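Local structure of alpha-aminoadipate carrier protein lysW (Sulfolobus tokodaii, 3VPB) at residues E[30-34]-E[45-49]. The protein bears covalently bound substrates of lysine and arginine biosynthesis while glutamate is converted to ornithine and alpha-aminoadipate to lysine. Residues are numbered along the deposited sequence; the frame is centred on the assembly and turned at random.
Sequences GAQLE and RLAEQ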
ATOM      1  N   GLY E  30     -25.149   3.963   1.245  1.00 28.60           N
ATOM      2  CA  GLY E  30     -23.951   3.452   0.577  1.00 29.06           C
ATOM      3  C   GLY E  30     -22.950   2.801   1.526  1.00 29.37           C
ATOM      4  O   GLY E  30     -21.928   2.266   1.091  1.00 29.75           O
ATOM      5  N   ALA E  31     -23.235   2.848   2.826  1.00 28.67           N
ATOM      6  CA  ALA E  31     -22.328   2.279   3.819  1.00 28.91           C
ATOM      7  C   ALA E  31     -22.567   0.783   3.990  1.00 28.73           C
ATOM      8  O   ALA E  31     -23.705   0.297   3.909  1.00 28.21           O
ATOM      9  CB  ALA E  31     -22.460   2.994   5.159  1.00 28.63           C
ATOM     10  N   GLN E  32     -21.469   0.066   4.192  1.00 28.61           N
ATOM     11  CA  GLN E  32     -21.501  -1.319   4.622  1.00 29.11           C
ATOM     12  C   GLN E  32     -21.229  -1.291   6.115  1.00 28.34           C
ATOM     13  O   GLN E  32     -20.308  -0.598   6.558  1.00 28.65           O
ATOM     14  CB  GLN E  32     -20.425  -2.120   3.903  1.00 29.67           C
ATOM     15  CG  GLN E  32     -20.866  -2.695   2.549  1.00 34.11           C
ATOM     16  CD  GLN E  32     -21.386  -4.113   2.667  1.00 39.70           C
ATOM     17  OE1 GLN E  32     -20.722  -5.074   2.257  1.00 42.01           O
ATOM     18  NE2 GLN E  32     -22.569  -4.261   3.258  1.00 41.58           N
ATOM     19  N   LEU E  33     -22.045  -2.020   6.878  1.00 27.01           N
ATOM     20  CA  LEU E  33     -22.049  -1.925   8.335  1.00 26.67           C
ATOM     21  C   LEU E  33     -21.896  -3.309   8.942  1.00 26.66           C
ATOM     22  O   LEU E  33     -22.279  -4.302   8.329  1.00 27.43           O
ATOM     23  CB  LEU E  33     -23.357  -1.272   8.834  1.00 26.32           C
ATOM     24  CG  LEU E  33     -23.707   0.102   8.229  1.00 26.68           C
ATOM     25  CD1 LEU E  33     -25.145   0.562   8.589  1.00 27.06           C
ATOM     26  CD2 LEU E  33     -22.689   1.152   8.628  1.00 23.94           C
ATOM     27  N   GLU E  34     -21.325  -3.369  10.141  1.00 26.29           N
ATOM     28  CA  GLU E  34     -21.201  -4.615  10.879  1.00 26.39           C
ATOM     29  C   GLU E  34     -22.005  -4.503  12.162  1.00 25.56           C
ATOM     30  O   GLU E  34     -21.930  -3.486  12.850  1.00 25.31           O
ATOM     31  CB  GLU E  34     -19.741  -4.852  11.227  1.00 26.91           C
ATOM     32  CG  GLU E  34     -19.409  -6.273  11.641  1.00 30.74           C
ATOM     33  CD  GLU E  34     -17.971  -6.630  11.283  1.00 37.13           C
ATOM     34  OE1 GLU E  34     -17.671  -7.838  11.171  1.00 40.21           O
ATOM     35  OE2 GLU E  34     -17.140  -5.695  11.110  1.00 41.05           O
ATOM     36  N   ARG E  45     -21.454  -0.518  13.401  1.00 25.83           N
ATOM     37  CA  ARG E  45     -20.339   0.344  12.990  1.00 26.62           C
ATOM     38  C   ARG E  45     -19.911   0.055  11.550  1.00 26.28           C
ATOM     39  O   ARG E  45     -20.334  -0.938  10.964  1.00 25.28           O
ATOM     40  CB  ARG E  45     -19.165   0.246  13.967  1.00 26.99           C
ATOM     41  CG  ARG E  45     -18.634  -1.146  14.143  1.00 28.61           C
ATOM     42  CD  ARG E  45     -17.300  -1.127  14.856  1.00 34.27           C
ATOM     43  NE  ARG E  45     -16.957  -2.484  15.252  1.00 35.63           N
ATOM     44  CZ  ARG E  45     -16.935  -2.916  16.512  1.00 38.47           C
ATOM     45  NH1 ARG E  45     -17.196  -2.088  17.524  1.00 38.46           N
ATOM     46  NH2 ARG E  45     -16.631  -4.180  16.762  1.00 38.48           N
ATOM     47  N   LEU E  46     -19.076   0.929  10.986  1.00 27.07           N
ATOM     48  CA  LEU E  46     -18.556   0.763   9.631  1.00 27.24           C
ATOM     49  C   LEU E  46     -17.847  -0.575   9.483  1.00 27.27           C
ATOM     50  O   LEU E  46     -16.978  -0.917  10.302  1.00 27.37           O
ATOM     51  CB  LEU E  46     -17.587   1.902   9.296  1.00 27.34           C
ATOM     52  CG  LEU E  46     -17.396   2.299   7.824  1.00 29.41           C
ATOM     53  CD1 LEU E  46     -18.698   2.817   7.226  1.00 29.49           C
ATOM     54  CD2 LEU E  46     -16.293   3.328   7.691  1.00 29.24           C
ATOM     55  N   ALA E  47     -18.224  -1.339   8.458  1.00 26.85           N
ATOM     56  CA  ALA E  47     -17.599  -2.646   8.210  1.00 26.94           C
ATOM     57  C   ALA E  47     -16.177  -2.429   7.705  1.00 27.67           C
ATOM     58  O   ALA E  47     -15.869  -1.370   7.154  1.00 25.85           O
ATOM     59  CB  ALA E  47     -18.373  -3.417   7.187  1.00 26.94           C
ATOM     60  N   GLU E  48     -15.322  -3.438   7.869  1.00 27.92           N
ATOM     61  CA  GLU E  48     -13.976  -3.385   7.292  1.00 29.60           C
ATOM     62  C   GLU E  48     -14.014  -3.476   5.774  1.00 29.93           C
ATOM     63  O   GLU E  48     -14.923  -4.089   5.203  1.00 30.26           O
ATOM     64  CB  GLU E  48     -13.139  -4.548   7.813  1.00 29.69           C
ATOM     65  CG  GLU E  48     -12.716  -4.434   9.230  1.00 32.58           C
ATOM     66  CD  GLU E  48     -11.574  -5.392   9.540  1.00 37.43           C
ATOM     67  OE1 GLU E  48     -10.693  -5.010  10.343  1.00 39.94           O
ATOM     68  OE2 GLU E  48     -11.559  -6.519   8.975  1.00 38.09           O
ATOM     69  N   GLN E  49     -13.021  -2.882   5.115  1.00 30.64           N
ATOM     70  CA  GLN E  49     -12.874  -3.047   3.673  1.00 31.06           C
ATOM     71  C   GLN E  49     -12.203  -4.383   3.374  1.00 29.81           C
ATOM     72  O   GLN E  49     -11.411  -4.877   4.182  1.00 29.64           O
ATOM     73  CB  GLN E  49     -12.054  -1.903   3.064  1.00 31.55           C
ATOM     74  CG  GLN E  49     -12.727  -0.549   3.179  1.00 35.38           C
ATOM     75  CD  GLN E  49     -12.721   0.202   1.872  1.00 40.41           C
ATOM     76  OE1 GLN E  49     -11.678   0.689   1.419  1.00 42.37           O
ATOM     77  NE2 GLN E  49     -13.892   0.299   1.247  1.00 42.54           N
TER
HETATM   78  O   HOH W   1     -16.509  -4.376  13.387  1.00 58.98           O
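Glu34 and Arg45 form an antiparallel hydrogen-bonded pair, their side chains on the same face of the sheet. The two backbone bonds are Glu34 N to Arg45 O (2.8 Å) and Arg45 N to Glu34 O (3.1 Å). With CG anti to the backbone N (chi1 -163°), Glu34 extends in the same direction as Arg45 without packing against it, and a water bridges their charged ends, donating to Glu34 OE2 (2.7 Å) and accepting from Arg45 NE (2.7 Å) at the guanidinium edge, in its plane. NH2 of Arg45 makes a salt bridge to Glu111 of a neighbouring chain, the putative acetylornithine deacetylase. One step along, the side chains of Leu33 and Leu46 diverge, and Leu33 lays CB and CD2 against Arg45 O. The pairing ends with Ala47 N, which reaches Gln32 O (2.9 Å) from above the carbonyl plane, 35° out of it; the methyl of Ala47 presses on the same carbonyl, CB to Gln32 O 3.5 Å. Leu46 CD1 approaches Ala31 CB (4.3 Å), and Ala31 lies beside the zinc ligand Cys29. This is the open end of the hairpin 32-38/41-46 in the three-stranded antiparallel sheet of a zinc ribbon, where the C-terminal tail departs.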